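Local structure of pertussis toxin-like subunit ArtA (Escherichia coli, 4Z9D) at residues A[8-13]-A[62-67]; A[52-55]-A[59-62]; A[31-36]-A[101-106]; A[93-98]-A[108-113]. The protein probably transfers ADP-ribose from NAD to trimeric G proteins, as the enzymatic A subunit of a pertussis-like AB5 toxin. The protein carries 2 engineered substitutions. All blocks are in the same frame, centred on the assembly; numbering follows the deposited sequence.

Interaction 1. Residues A[8-13]-A[62-67]; sequences YRVDSR and NIARQY. With NAD (nicotinamide-adenine-dinucleotide), chain F.
Val-10 on strand 6-11 faces Ala-64 on helix 57-68, with their CA atoms 6.7 Å apart and no hydrogen bond joining the two segments. The link is apolar: Val-10 CB meets Ile-63 CG2 at 4.2 Å, and Val-10 CG1, held anti to the backbone N (chi1 180°), meets Ala-64 CB at 4.3 Å. While this side chain packs on the helix, the Val-10 backbone grips the nicotinamide amide twice. Its N gives a nearly straight bond (172°) to NAD O7N at 2.9 Å, and its O accepts from NAD N7N. Ile-63 CD1 lies 3.5 Å from C4N of the nicotinamide ring. In the ADP-ribosyltransferase fold this first strand carries an arginine, consistent with Arg-9, whose extended chain brings the guanidinium edge to the pyrophosphate. Arg-9 NH2 donates to NAD O1A at 2.9 Å and NH1 to NAD O1N of the second phosphate, whose O2N accepts from Tyr-67 OH of the helix at 2.7 Å. Asp-11 fixes two arginines: Arg-9 NH2 and Arg-13 NH2 reach OD2 from opposite faces of the carboxylate, while Arg-13 NE and, in an Asx turn, Arg-13 N bind OD1. Arg-13, bent at chi3, is thereby laid with one guanidinium face over the adenine.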
# COMPACT_ATOMS: atom_id res chain seq x y z
N TYR A 8 1.98 5.14 3.89
CA TYR A 8 1.13 5.81 2.92
C TYR A 8 0.46 4.85 1.95
O TYR A 8 1.02 3.81 1.59
CB TYR A 8 1.92 6.80 2.08
CG TYR A 8 2.58 7.92 2.83
CD1 TYR A 8 1.86 9.03 3.22
CD2 TYR A 8 3.94 7.88 3.08
CE1 TYR A 8 2.48 10.09 3.88
CE2 TYR A 8 4.57 8.93 3.75
CZ TYR A 8 3.83 10.02 4.14
OH TYR A 8 4.46 11.06 4.79
N ARG A 9 -0.72 5.23 1.47
CA ARG A 9 -1.35 4.50 0.37
C ARG A 9 -1.96 5.47 -0.63
O ARG A 9 -2.65 6.40 -0.24
CB ARG A 9 -2.43 3.52 0.88
CG ARG A 9 -3.21 2.84 -0.26
CD ARG A 9 -4.10 1.67 0.20
NE ARG A 9 -4.96 1.25 -0.92
CZ ARG A 9 -4.57 0.48 -1.92
NH1 ARG A 9 -3.34 -0.02 -1.94
NH2 ARG A 9 -5.42 0.19 -2.90
N VAL A 10 -1.67 5.26 -1.91
CA VAL A 10 -2.32 6.00 -2.98
C VAL A 10 -3.55 5.22 -3.44
O VAL A 10 -3.45 4.03 -3.75
CB VAL A 10 -1.36 6.24 -4.15
CG1 VAL A 10 -2.07 7.02 -5.27
CG2 VAL A 10 -0.16 7.03 -3.67
N ASP A 11 -4.71 5.87 -3.48
CA ASP A 11 -5.97 5.21 -3.85
C ASP A 11 -6.90 6.21 -4.55
O ASP A 11 -6.86 7.40 -4.28
CB ASP A 11 -6.64 4.61 -2.60
CG ASP A 11 -7.63 3.50 -2.94
OD1 ASP A 11 -8.67 3.79 -3.58
OD2 ASP A 11 -7.38 2.33 -2.56
N SER A 12 -7.78 5.71 -5.42
CA SER A 12 -8.66 6.62 -6.16
C SER A 12 -9.93 6.98 -5.39
O SER A 12 -10.63 7.92 -5.75
CB SER A 12 -9.05 6.00 -7.50
OG SER A 12 -9.65 4.73 -7.31
N ARG A 13 -10.24 6.20 -4.35
CA ARG A 13 -11.44 6.45 -3.56
C ARG A 13 -11.24 7.60 -2.59
O ARG A 13 -10.15 7.77 -2.05
CB ARG A 13 -11.86 5.18 -2.81
CG ARG A 13 -12.37 4.12 -3.76
CD ARG A 13 -12.34 2.74 -3.14
NE ARG A 13 -11.00 2.21 -2.93
CZ ARG A 13 -10.77 1.15 -2.17
NH1 ARG A 13 -11.80 0.54 -1.61
NH2 ARG A 13 -9.53 0.69 -1.98
N ASN A 62 5.54 8.93 -7.25
CA ASN A 62 5.89 8.15 -8.42
C ASN A 62 4.83 7.12 -8.76
O ASN A 62 4.54 6.87 -9.92
CB ASN A 62 7.23 7.46 -8.22
CG ASN A 62 8.39 8.44 -8.20
OD1 ASN A 62 8.30 9.54 -8.77
ND2 ASN A 62 9.49 8.05 -7.56
N ILE A 63 4.27 6.48 -7.73
CA ILE A 63 3.12 5.60 -7.91
C ILE A 63 1.94 6.36 -8.52
O ILE A 63 1.28 5.88 -9.45
CB ILE A 63 2.71 4.95 -6.56
CG1 ILE A 63 3.79 3.97 -6.10
CG2 ILE A 63 1.37 4.24 -6.67
CD1 ILE A 63 3.63 3.54 -4.63
N ALA A 64 1.66 7.54 -7.99
CA ALA A 64 0.56 8.35 -8.52
C ALA A 64 0.81 8.74 -9.98
O ALA A 64 -0.11 8.73 -10.80
CB ALA A 64 0.38 9.58 -7.69
N ARG A 65 2.05 9.09 -10.31
CA ARG A 65 2.40 9.44 -11.69
C ARG A 65 2.11 8.29 -12.65
O ARG A 65 1.58 8.48 -13.74
CB ARG A 65 3.87 9.83 -11.79
CG ARG A 65 4.35 10.06 -13.22
CD ARG A 65 5.78 10.57 -13.21
NE ARG A 65 5.86 11.90 -12.61
CZ ARG A 65 6.33 12.16 -11.39
NH1 ARG A 65 6.76 11.18 -10.62
NH2 ARG A 65 6.34 13.41 -10.95
N GLN A 66 2.48 7.09 -12.21
CA GLN A 66 2.27 5.87 -12.99
C GLN A 66 0.79 5.70 -13.32
O GLN A 66 0.42 5.43 -14.46
CB GLN A 66 2.81 4.66 -12.21
CG GLN A 66 2.65 3.32 -12.91
CD GLN A 66 2.85 2.15 -11.96
OE1 GLN A 66 3.30 2.32 -10.82
NE2 GLN A 66 2.50 0.95 -12.42
N TYR A 67 -0.06 5.90 -12.31
CA TYR A 67 -1.50 5.75 -12.50
C TYR A 67 -2.08 6.88 -13.34
O TYR A 67 -2.86 6.64 -14.25
CB TYR A 67 -2.20 5.67 -11.15
CG TYR A 67 -1.80 4.45 -10.35
CD1 TYR A 67 -1.14 3.39 -10.95
CD2 TYR A 67 -2.07 4.36 -8.99
CE1 TYR A 67 -0.77 2.27 -10.23
CE2 TYR A 67 -1.71 3.25 -8.26
CZ TYR A 67 -1.06 2.20 -8.89
OH TYR A 67 -0.69 1.08 -8.17
PA NAD F . -5.19 -2.06 -5.89
O1A NAD F . -5.18 -2.29 -4.42
O2A NAD F . -5.88 -3.02 -6.78
O5B NAD F . -5.79 -0.56 -6.12
C5B NAD F . -6.05 0.02 -7.41
C4B NAD F . -7.48 0.61 -7.37
O4B NAD F . -8.46 -0.47 -7.27
C3B NAD F . -7.67 1.39 -6.11
O3B NAD F . -7.06 2.70 -6.30
C2B NAD F . -9.17 1.49 -6.11
O2B NAD F . -9.56 2.25 -7.24
C1B NAD F . -9.53 0.02 -6.42
N9A NAD F . -9.56 -0.97 -5.28
C8A NAD F . -8.60 -1.54 -4.55
N7A NAD F . -9.19 -2.39 -3.70
C5A NAD F . -10.51 -2.36 -3.92
C6A NAD F . -11.54 -3.01 -3.34
N6A NAD F . -11.24 -3.87 -2.37
N1A NAD F . -12.81 -2.81 -3.72
C2A NAD F . -13.06 -1.90 -4.75
N3A NAD F . -11.97 -1.24 -5.33
C4A NAD F . -10.72 -1.48 -4.90
O3 NAD F . -3.71 -1.92 -6.40
PN NAD F . -2.58 -1.01 -5.66
O1N NAD F . -2.75 -1.06 -4.18
O2N NAD F . -2.47 0.28 -6.37
O5D NAD F . -1.31 -1.91 -6.00
C5D NAD F . -0.96 -2.27 -7.34
C4D NAD F . 0.55 -2.52 -7.43
O4D NAD F . 1.16 -1.32 -6.85
C3D NAD F . 0.98 -3.72 -6.56
O3D NAD F . 2.17 -4.31 -7.08
C2D NAD F . 1.31 -2.98 -5.28
O2D NAD F . 2.16 -3.78 -4.42
C1D NAD F . 2.03 -1.74 -5.78
N1N NAD F . 2.10 -0.71 -4.68
C2N NAD F . 1.03 0.20 -4.49
C3N NAD F . 1.03 1.14 -3.46
C7N NAD F . -0.02 2.06 -3.29
O7N NAD F . 0.18 3.10 -2.46
N7N NAD F . -1.14 1.88 -3.99
C4N NAD F . 2.12 1.16 -2.59
C5N NAD F . 3.18 0.27 -2.76
C6N NAD F . 3.18 -0.67 -3.79

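Interaction 2. Residues A[52-55]-A[59-62]; sequences ATTT and ETYN. With NAD (nicotinamide-adenine-dinucleotide), chain F.
A short hydrogen bond, 2.6 Å from Thr-54 OG1 to Glu-59 OE1, spans the turn between strand 50-54 and helix 57-68, and the hydroxyl comes from above the carboxylate, 40° out of its plane. Thr-54 holds OG1 anti to its own nitrogen (chi1 176°), which swings the hydroxyl to the helix side. That oxygen also accepts from Ser-56 N, two residues on, as in an ST turn, so the hydroxyl both donates and accepts. The other carboxylate oxygen, Glu-59 OE2, is bonded to Asn-117 ND2, leaving the group held at both oxygens.

Beside this polar link the methyls of the threonines meet, Thr-54 CG2 lying 3.7 Å from Thr-60 CG2. Thr-60 turns its hydroxyl back into its own helix, where OG1 is bonded to Leu-57 O, and presents CG2 to the strand. Strand 50-54 stands where relatives with the ADP-ribosyltransferase fold carry their Ser-Thr-Ser motif, here probably represented by Ala-52, Thr-53 and Thr-54. The middle of this strand lines the nicotinamide end of the NAD pocket: Ala-52 CB is 3.6 Å from NAD C2N, and the carbonyl Thr-53 O is 3.6 Å from NAD C5N.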
# COMPACT_ATOMS: atom_id res chain seq x y z
N ALA A 52 -1.66 -2.80 -0.38
CA ALA A 52 -0.31 -2.26 -0.52
C ALA A 52 -0.17 -0.89 0.12
O ALA A 52 -1.04 -0.03 -0.02
CB ALA A 52 0.06 -2.17 -1.99
N THR A 53 0.95 -0.68 0.80
CA THR A 53 1.31 0.64 1.35
C THR A 53 2.82 0.84 1.18
O THR A 53 3.53 -0.09 0.80
CB THR A 53 0.96 0.78 2.85
OG1 THR A 53 1.85 -0.03 3.64
CG2 THR A 53 -0.48 0.36 3.14
N THR A 54 3.30 2.05 1.45
CA THR A 54 4.74 2.29 1.40
C THR A 54 5.12 3.26 2.51
O THR A 54 4.32 4.13 2.89
CB THR A 54 5.20 2.89 0.04
OG1 THR A 54 6.60 3.20 0.08
CG2 THR A 54 4.42 4.17 -0.26
N THR A 55 6.33 3.12 3.04
CA THR A 55 6.81 4.06 4.06
C THR A 55 7.28 5.37 3.44
O THR A 55 7.49 6.36 4.15
CB THR A 55 7.96 3.48 4.87
OG1 THR A 55 9.04 3.12 4.00
CG2 THR A 55 7.50 2.26 5.68
N GLU A 59 8.13 7.83 -2.86
CA GLU A 59 7.54 6.76 -3.66
C GLU A 59 6.08 7.01 -4.02
O GLU A 59 5.64 6.61 -5.10
CB GLU A 59 7.66 5.40 -2.97
CG GLU A 59 9.06 4.79 -3.04
CD GLU A 59 9.15 3.38 -2.46
OE1 GLU A 59 8.11 2.87 -1.99
OE2 GLU A 59 10.26 2.79 -2.49
N THR A 60 5.30 7.62 -3.12
CA THR A 60 3.88 7.85 -3.42
C THR A 60 3.67 8.73 -4.65
O THR A 60 2.74 8.48 -5.44
CB THR A 60 3.12 8.48 -2.25
OG1 THR A 60 3.61 9.80 -1.99
CG2 THR A 60 3.26 7.62 -1.01
N TYR A 61 4.47 9.78 -4.80
CA TYR A 61 4.35 10.63 -5.99
C TYR A 61 4.59 9.86 -7.29
O TYR A 61 3.94 10.11 -8.32
CB TYR A 61 5.31 11.81 -5.91
CG TYR A 61 4.92 12.81 -4.85
CD1 TYR A 61 3.84 13.66 -5.04
CD2 TYR A 61 5.62 12.88 -3.66
CE1 TYR A 61 3.47 14.58 -4.07
CE2 TYR A 61 5.26 13.80 -2.68
CZ TYR A 61 4.19 14.64 -2.89
OH TYR A 61 3.83 15.54 -1.93
N ASN A 62 5.54 8.93 -7.25
CA ASN A 62 5.89 8.15 -8.42
C ASN A 62 4.83 7.12 -8.76
O ASN A 62 4.54 6.87 -9.92
CB ASN A 62 7.23 7.46 -8.22
CG ASN A 62 8.39 8.44 -8.20
OD1 ASN A 62 8.30 9.54 -8.77
ND2 ASN A 62 9.49 8.05 -7.56
PA NAD F . -5.19 -2.06 -5.89
O1A NAD F . -5.18 -2.29 -4.42
O2A NAD F . -5.88 -3.02 -6.78
O5B NAD F . -5.79 -0.56 -6.12
C5B NAD F . -6.05 0.02 -7.41
C4B NAD F . -7.48 0.61 -7.37
O4B NAD F . -8.46 -0.47 -7.27
C3B NAD F . -7.67 1.39 -6.11
O3B NAD F . -7.06 2.70 -6.30
C2B NAD F . -9.17 1.49 -6.11
O2B NAD F . -9.56 2.25 -7.24
C1B NAD F . -9.53 0.02 -6.42
N9A NAD F . -9.56 -0.97 -5.28
C8A NAD F . -8.60 -1.54 -4.55
N7A NAD F . -9.19 -2.39 -3.70
C5A NAD F . -10.51 -2.36 -3.92
C6A NAD F . -11.54 -3.01 -3.34
N6A NAD F . -11.24 -3.87 -2.37
N1A NAD F . -12.81 -2.81 -3.72
C2A NAD F . -13.06 -1.90 -4.75
N3A NAD F . -11.97 -1.24 -5.33
C4A NAD F . -10.72 -1.48 -4.90
O3 NAD F . -3.71 -1.92 -6.40
PN NAD F . -2.58 -1.01 -5.66
O1N NAD F . -2.75 -1.06 -4.18
O2N NAD F . -2.47 0.28 -6.37
O5D NAD F . -1.31 -1.91 -6.00
C5D NAD F . -0.96 -2.27 -7.34
C4D NAD F . 0.55 -2.52 -7.43
O4D NAD F . 1.16 -1.32 -6.85
C3D NAD F . 0.98 -3.72 -6.56
O3D NAD F . 2.17 -4.31 -7.08
C2D NAD F . 1.31 -2.98 -5.28
O2D NAD F . 2.16 -3.78 -4.42
C1D NAD F . 2.03 -1.74 -5.78
N1N NAD F . 2.10 -0.71 -4.68
C2N NAD F . 1.03 0.20 -4.49
C3N NAD F . 1.03 1.14 -3.46
C7N NAD F . -0.02 2.06 -3.29
O7N NAD F . 0.18 3.10 -2.46
N7N NAD F . -1.14 1.88 -3.99
C4N NAD F . 2.12 1.16 -2.59
C5N NAD F . 3.18 0.27 -2.76
C6N NAD F . 3.18 -0.67 -3.79

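Interaction 3. Residues A[31-36]-A[101-106]; sequences NLQQHL and RGITFS. With NAD (nicotinamide-adenine-dinucleotide), chain F.
The loop joining helices 92-100 and 107-112 of this ADP-ribosyltransferase fold lays Phe-105 against Gln-33 of helix 32-37, a short helix beside the NAD pocket. The Gln-33 amide lies over one face of the ring, toward its rim, with the two planes only 14° apart; CD is 3.6 Å from Phe-105 CE1. Gln-33 reaches this far because CG is anti to the backbone N (chi1 -162°) and the chain beyond runs extended, so the two side chains lie alongside each other, pointing opposite ways. Ile-103 CG2 borders the same amide, whose orientation in the model is doubtful; Ile-103 is placed after Gly-102, the residue that ends the preceding helix in a Schellman motif. Phe-105 is packed in turn on Val-95, Leu-98 and Thr-99 of helix 92-100. At the start of helix 32-37, Asn-31 is the N-cap: its OD1 takes a nearly straight bond from Gln-34 N at 3.0 Å, the donor standing well above the amide plane. The C-terminal turn of this helix faces the ligand. His-35 ND1 is bonded to Ser-48 OG, while its NE2 is 3.5 Å from NAD O2D. On the same ribose, NAD O3D lies 3.1 Å from the backbone atom Leu-36 O.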
# COMPACT_ATOMS: atom_id res chain seq x y z
N ASN A 31 -0.72 -15.34 -2.19
CA ASN A 31 0.48 -15.48 -3.01
C ASN A 31 1.17 -14.13 -3.08
O ASN A 31 0.74 -13.26 -3.85
CB ASN A 31 0.14 -15.99 -4.42
CG ASN A 31 1.38 -16.29 -5.26
OD1 ASN A 31 2.36 -15.55 -5.23
ND2 ASN A 31 1.34 -17.40 -6.00
N LEU A 32 2.20 -13.95 -2.27
CA LEU A 32 2.85 -12.64 -2.14
C LEU A 32 3.53 -12.20 -3.44
O LEU A 32 3.46 -11.03 -3.81
CB LEU A 32 3.88 -12.66 -0.99
CG LEU A 32 4.55 -11.33 -0.62
CD1 LEU A 32 3.54 -10.31 -0.13
CD2 LEU A 32 5.63 -11.53 0.44
N GLN A 33 4.18 -13.12 -4.15
CA GLN A 33 4.85 -12.73 -5.39
C GLN A 33 3.86 -12.22 -6.43
O GLN A 33 4.14 -11.27 -7.15
CB GLN A 33 5.67 -13.89 -5.96
CG GLN A 33 6.69 -13.39 -6.97
CD GLN A 33 7.86 -14.33 -7.13
OE1 GLN A 33 8.70 -14.17 -8.03
NE2 GLN A 33 7.93 -15.34 -6.27
N GLN A 34 2.71 -12.88 -6.51
CA GLN A 34 1.59 -12.46 -7.35
C GLN A 34 1.16 -11.04 -7.01
O GLN A 34 0.97 -10.20 -7.88
CB GLN A 34 0.42 -13.42 -7.14
CG GLN A 34 -0.37 -13.78 -8.36
CD GLN A 34 -1.11 -15.08 -8.14
OE1 GLN A 34 -2.23 -15.08 -7.63
NE2 GLN A 34 -0.49 -16.19 -8.51
N HIS A 35 0.99 -10.77 -5.72
CA HIS A 35 0.60 -9.44 -5.30
C HIS A 35 1.64 -8.38 -5.69
O HIS A 35 1.31 -7.33 -6.24
CB HIS A 35 0.37 -9.41 -3.79
CG HIS A 35 0.17 -8.04 -3.26
ND1 HIS A 35 -1.03 -7.36 -3.35
CD2 HIS A 35 1.04 -7.18 -2.66
CE1 HIS A 35 -0.89 -6.16 -2.82
NE2 HIS A 35 0.35 -6.03 -2.38
N LEU A 36 2.91 -8.67 -5.39
CA LEU A 36 3.98 -7.71 -5.60
C LEU A 36 4.15 -7.38 -7.09
O LEU A 36 4.57 -6.27 -7.43
CB LEU A 36 5.29 -8.23 -5.00
CG LEU A 36 5.34 -8.39 -3.47
CD1 LEU A 36 6.67 -9.01 -3.07
CD2 LEU A 36 5.16 -7.05 -2.78
N ARG A 101 12.14 -21.45 0.96
CA ARG A 101 11.22 -22.52 0.57
C ARG A 101 11.39 -22.90 -0.88
O ARG A 101 10.73 -23.80 -1.36
CB ARG A 101 9.77 -22.10 0.86
CG ARG A 101 9.45 -21.97 2.35
CD ARG A 101 9.44 -23.33 3.03
NE ARG A 101 8.56 -24.23 2.29
CZ ARG A 101 7.27 -24.39 2.53
NH1 ARG A 101 6.56 -25.22 1.78
NH2 ARG A 101 6.68 -23.71 3.50
N GLY A 102 12.29 -22.21 -1.58
CA GLY A 102 12.61 -22.57 -2.95
C GLY A 102 11.96 -21.70 -4.00
O GLY A 102 12.10 -21.94 -5.20
N ILE A 103 11.24 -20.68 -3.56
CA ILE A 103 10.64 -19.74 -4.50
C ILE A 103 11.74 -18.81 -5.03
O ILE A 103 12.61 -18.35 -4.28
CB ILE A 103 9.50 -18.93 -3.83
CG1 ILE A 103 8.42 -19.87 -3.31
CG2 ILE A 103 8.93 -17.91 -4.80
CD1 ILE A 103 7.80 -20.72 -4.39
N THR A 104 11.72 -18.54 -6.33
CA THR A 104 12.76 -17.72 -6.94
C THR A 104 12.26 -16.33 -7.28
O THR A 104 11.24 -16.16 -7.94
CB THR A 104 13.31 -18.35 -8.23
OG1 THR A 104 12.22 -18.81 -9.05
CG2 THR A 104 14.25 -19.50 -7.91
N PHE A 105 12.98 -15.33 -6.79
CA PHE A 105 12.72 -13.96 -7.19
C PHE A 105 13.77 -13.55 -8.20
O PHE A 105 14.96 -13.73 -7.97
CB PHE A 105 12.73 -13.03 -5.97
CG PHE A 105 11.63 -13.33 -4.99
CD1 PHE A 105 10.41 -12.67 -5.06
CD2 PHE A 105 11.80 -14.30 -4.00
CE1 PHE A 105 9.39 -12.96 -4.17
CE2 PHE A 105 10.79 -14.59 -3.11
CZ PHE A 105 9.59 -13.92 -3.19
N SER A 106 13.33 -13.01 -9.33
CA SER A 106 14.25 -12.65 -10.40
C SER A 106 15.14 -11.48 -10.01
O SER A 106 14.85 -10.76 -9.05
CB SER A 106 13.47 -12.30 -11.65
OG SER A 106 12.82 -11.07 -11.48
PA NAD F . -5.19 -2.06 -5.89
O1A NAD F . -5.18 -2.29 -4.42
O2A NAD F . -5.88 -3.02 -6.78
O5B NAD F . -5.79 -0.56 -6.12
C5B NAD F . -6.05 0.02 -7.41
C4B NAD F . -7.48 0.61 -7.37
O4B NAD F . -8.46 -0.47 -7.27
C3B NAD F . -7.67 1.39 -6.11
O3B NAD F . -7.06 2.70 -6.30
C2B NAD F . -9.17 1.49 -6.11
O2B NAD F . -9.56 2.25 -7.24
C1B NAD F . -9.53 0.02 -6.42
N9A NAD F . -9.56 -0.97 -5.28
C8A NAD F . -8.60 -1.54 -4.55
N7A NAD F . -9.19 -2.39 -3.70
C5A NAD F . -10.51 -2.36 -3.92
C6A NAD F . -11.54 -3.01 -3.34
N6A NAD F . -11.24 -3.87 -2.37
N1A NAD F . -12.81 -2.81 -3.72
C2A NAD F . -13.06 -1.90 -4.75
N3A NAD F . -11.97 -1.24 -5.33
C4A NAD F . -10.72 -1.48 -4.90
O3 NAD F . -3.71 -1.92 -6.40
PN NAD F . -2.58 -1.01 -5.66
O1N NAD F . -2.75 -1.06 -4.18
O2N NAD F . -2.47 0.28 -6.37
O5D NAD F . -1.31 -1.91 -6.00
C5D NAD F . -0.96 -2.27 -7.34
C4D NAD F . 0.55 -2.52 -7.43
O4D NAD F . 1.16 -1.32 -6.85
C3D NAD F . 0.98 -3.72 -6.56
O3D NAD F . 2.17 -4.31 -7.08
C2D NAD F . 1.31 -2.98 -5.28
O2D NAD F . 2.16 -3.78 -4.42
C1D NAD F . 2.03 -1.74 -5.78
N1N NAD F . 2.10 -0.71 -4.68
C2N NAD F . 1.03 0.20 -4.49
C3N NAD F . 1.03 1.14 -3.46
C7N NAD F . -0.02 2.06 -3.29
O7N NAD F . 0.18 3.10 -2.46
N7N NAD F . -1.14 1.88 -3.99
C4N NAD F . 2.12 1.16 -2.59
C5N NAD F . 3.18 0.27 -2.76
C6N NAD F . 3.18 -0.67 -3.79

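Interaction 4. Residues A[93-98]-A[108-113]; sequences PSVNYL and FERIMM
The Arg-110 guanidinium approaches Val-95 obliquely, its NH2 4.0 Å from the CG1 methyl, and the arginine also touches Phe-105 of the intervening loop. At the NH2 end a water bridges the two helices: it accepts from Arg-110 NH2 at 2.9 Å and donates to Asn-96 OD1 at 2.7 Å. NH1 is bonded to Thr-99 OG1, so the guanidinium is tied to helix 92-100 directly through NH1 and by way of the water through NH2. One further flat group lies within helix 107-112, where Met-112 CG sits above the rim of one face of the Phe-108 ring.

Val-95 and Met-113 meet end to end. Met-113 SD lies 3.8 Å from Val-95 CG2, and the bend at chi3 (-61°) turns Met-113 CE to within 3.8 Å of Val-95 CG1. Met-113 also packs on Leu-36, and its side chain comes within about 9 Å of the bound NAD. The nearest CA pair, Val-95 and Arg-110, is 9.7 Å apart, and the gap is spanned by side chains and the bridging water. Two short helices, running in roughly opposite directions and joined by a brief loop, form a helical hairpin at the flank of the ADP-ribosyltransferase fold.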
# COMPACT_ATOMS: atom_id res chain seq x y z
N PRO A 93 10.93 -10.16 5.48
CA PRO A 93 10.99 -11.47 6.14
C PRO A 93 10.25 -12.55 5.37
O PRO A 93 10.64 -13.73 5.37
CB PRO A 93 10.33 -11.22 7.50
CG PRO A 93 10.55 -9.76 7.74
CD PRO A 93 10.40 -9.13 6.40
N SER A 94 9.16 -12.15 4.71
CA SER A 94 8.39 -13.12 3.94
C SER A 94 9.11 -13.49 2.66
O SER A 94 9.12 -14.65 2.25
CB SER A 94 6.99 -12.59 3.65
OG SER A 94 6.23 -12.51 4.84
N VAL A 95 9.73 -12.50 2.02
CA VAL A 95 10.51 -12.76 0.81
C VAL A 95 11.67 -13.71 1.15
O VAL A 95 11.97 -14.63 0.38
CB VAL A 95 11.02 -11.45 0.18
CG1 VAL A 95 12.13 -11.72 -0.83
CG2 VAL A 95 9.86 -10.69 -0.48
N ASN A 96 12.31 -13.49 2.29
CA ASN A 96 13.37 -14.39 2.75
C ASN A 96 12.85 -15.80 3.02
O ASN A 96 13.52 -16.79 2.72
CB ASN A 96 14.05 -13.84 4.01
CG ASN A 96 14.89 -12.60 3.72
OD1 ASN A 96 15.12 -12.24 2.56
ND2 ASN A 96 15.36 -11.95 4.79
N TYR A 97 11.69 -15.90 3.65
CA TYR A 97 11.07 -17.20 3.90
C TYR A 97 10.71 -17.93 2.60
O TYR A 97 11.02 -19.11 2.45
CB TYR A 97 9.84 -17.02 4.77
CG TYR A 97 9.03 -18.28 4.95
CD1 TYR A 97 9.43 -19.26 5.85
CD2 TYR A 97 7.83 -18.47 4.27
CE1 TYR A 97 8.68 -20.42 6.04
CE2 TYR A 97 7.06 -19.62 4.46
CZ TYR A 97 7.50 -20.59 5.35
OH TYR A 97 6.76 -21.74 5.55
N LEU A 98 10.07 -17.25 1.67
CA LEU A 98 9.72 -17.86 0.38
C LEU A 98 10.98 -18.35 -0.34
O LEU A 98 10.98 -19.40 -0.99
CB LEU A 98 8.96 -16.88 -0.50
CG LEU A 98 7.57 -16.58 0.05
CD1 LEU A 98 6.91 -15.39 -0.65
CD2 LEU A 98 6.68 -17.82 -0.06
N PHE A 108 15.25 -8.80 -11.53
CA PHE A 108 14.44 -7.61 -11.72
C PHE A 108 13.55 -7.35 -10.51
O PHE A 108 13.37 -6.21 -10.08
CB PHE A 108 13.59 -7.71 -12.98
CG PHE A 108 12.71 -6.51 -13.20
CD1 PHE A 108 11.35 -6.58 -12.94
CD2 PHE A 108 13.24 -5.30 -13.63
CE1 PHE A 108 10.53 -5.49 -13.12
CE2 PHE A 108 12.42 -4.20 -13.83
CZ PHE A 108 11.06 -4.29 -13.57
N GLU A 109 12.93 -8.41 -9.99
CA GLU A 109 12.09 -8.29 -8.80
C GLU A 109 12.88 -7.75 -7.61
O GLU A 109 12.39 -6.89 -6.87
CB GLU A 109 11.46 -9.63 -8.46
CG GLU A 109 10.39 -10.05 -9.46
CD GLU A 109 9.80 -11.42 -9.17
OE1 GLU A 109 10.59 -12.38 -9.06
OE2 GLU A 109 8.56 -11.53 -9.07
N ARG A 110 14.11 -8.23 -7.44
CA ARG A 110 14.90 -7.83 -6.29
C ARG A 110 15.33 -6.38 -6.41
O ARG A 110 15.43 -5.67 -5.41
CB ARG A 110 16.10 -8.75 -6.10
CG ARG A 110 15.69 -10.21 -5.87
CD ARG A 110 16.69 -11.00 -5.05
NE ARG A 110 16.21 -12.35 -4.78
CZ ARG A 110 15.75 -12.76 -3.60
NH1 ARG A 110 15.34 -14.01 -3.44
NH2 ARG A 110 15.71 -11.91 -2.58
N ILE A 111 15.59 -5.93 -7.64
CA ILE A 111 15.88 -4.52 -7.87
C ILE A 111 14.68 -3.64 -7.49
O ILE A 111 14.83 -2.58 -6.89
CB ILE A 111 16.30 -4.27 -9.33
CG1 ILE A 111 17.79 -4.59 -9.49
CG2 ILE A 111 16.07 -2.82 -9.74
CD1 ILE A 111 18.26 -4.56 -10.90
N MET A 112 13.48 -4.10 -7.82
CA MET A 112 12.26 -3.35 -7.50
C MET A 112 12.00 -3.27 -5.99
O MET A 112 11.34 -2.33 -5.52
CB MET A 112 11.06 -4.00 -8.22
CG MET A 112 11.05 -3.79 -9.74
SD MET A 112 10.81 -2.05 -10.19
CE MET A 112 9.10 -1.81 -9.70
N MET A 113 12.52 -4.24 -5.23
CA MET A 113 12.30 -4.30 -3.77
C MET A 113 13.47 -3.75 -2.97
O MET A 113 13.48 -3.78 -1.74
CB MET A 113 12.07 -5.75 -3.31
CG MET A 113 10.92 -6.48 -3.98
SD MET A 113 10.62 -8.09 -3.18
CE MET A 113 12.17 -8.94 -3.43
O HOH W 1 15.36 -13.13 0.06

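Interactions 1 and 2 are buried and share helix 57-68, which packs on strand 6-11 in the first and strand 50-54 in the second. Their strands also join through a probable backbone hydrogen bond from Tyr-8 N to Thr-54 O (2.7 Å) and one from the Arg-9 side chain, NH1, to Ala-52 O (3.0 Å). Interactions 3 and 4 are only partly buried, lie farther from the chain centre and meet each other around Phe-105. Interaction 1 is apolar between its segments but densely polar toward NAD, whereas interaction 2 relies on a hydroxyl-carboxylate bond. Interaction 3 rests on amide-ring packing and interaction 4 on methyl contacts with a water bridge. Ala-52 CB against His-35 NE2 connects interactions 2 and 3.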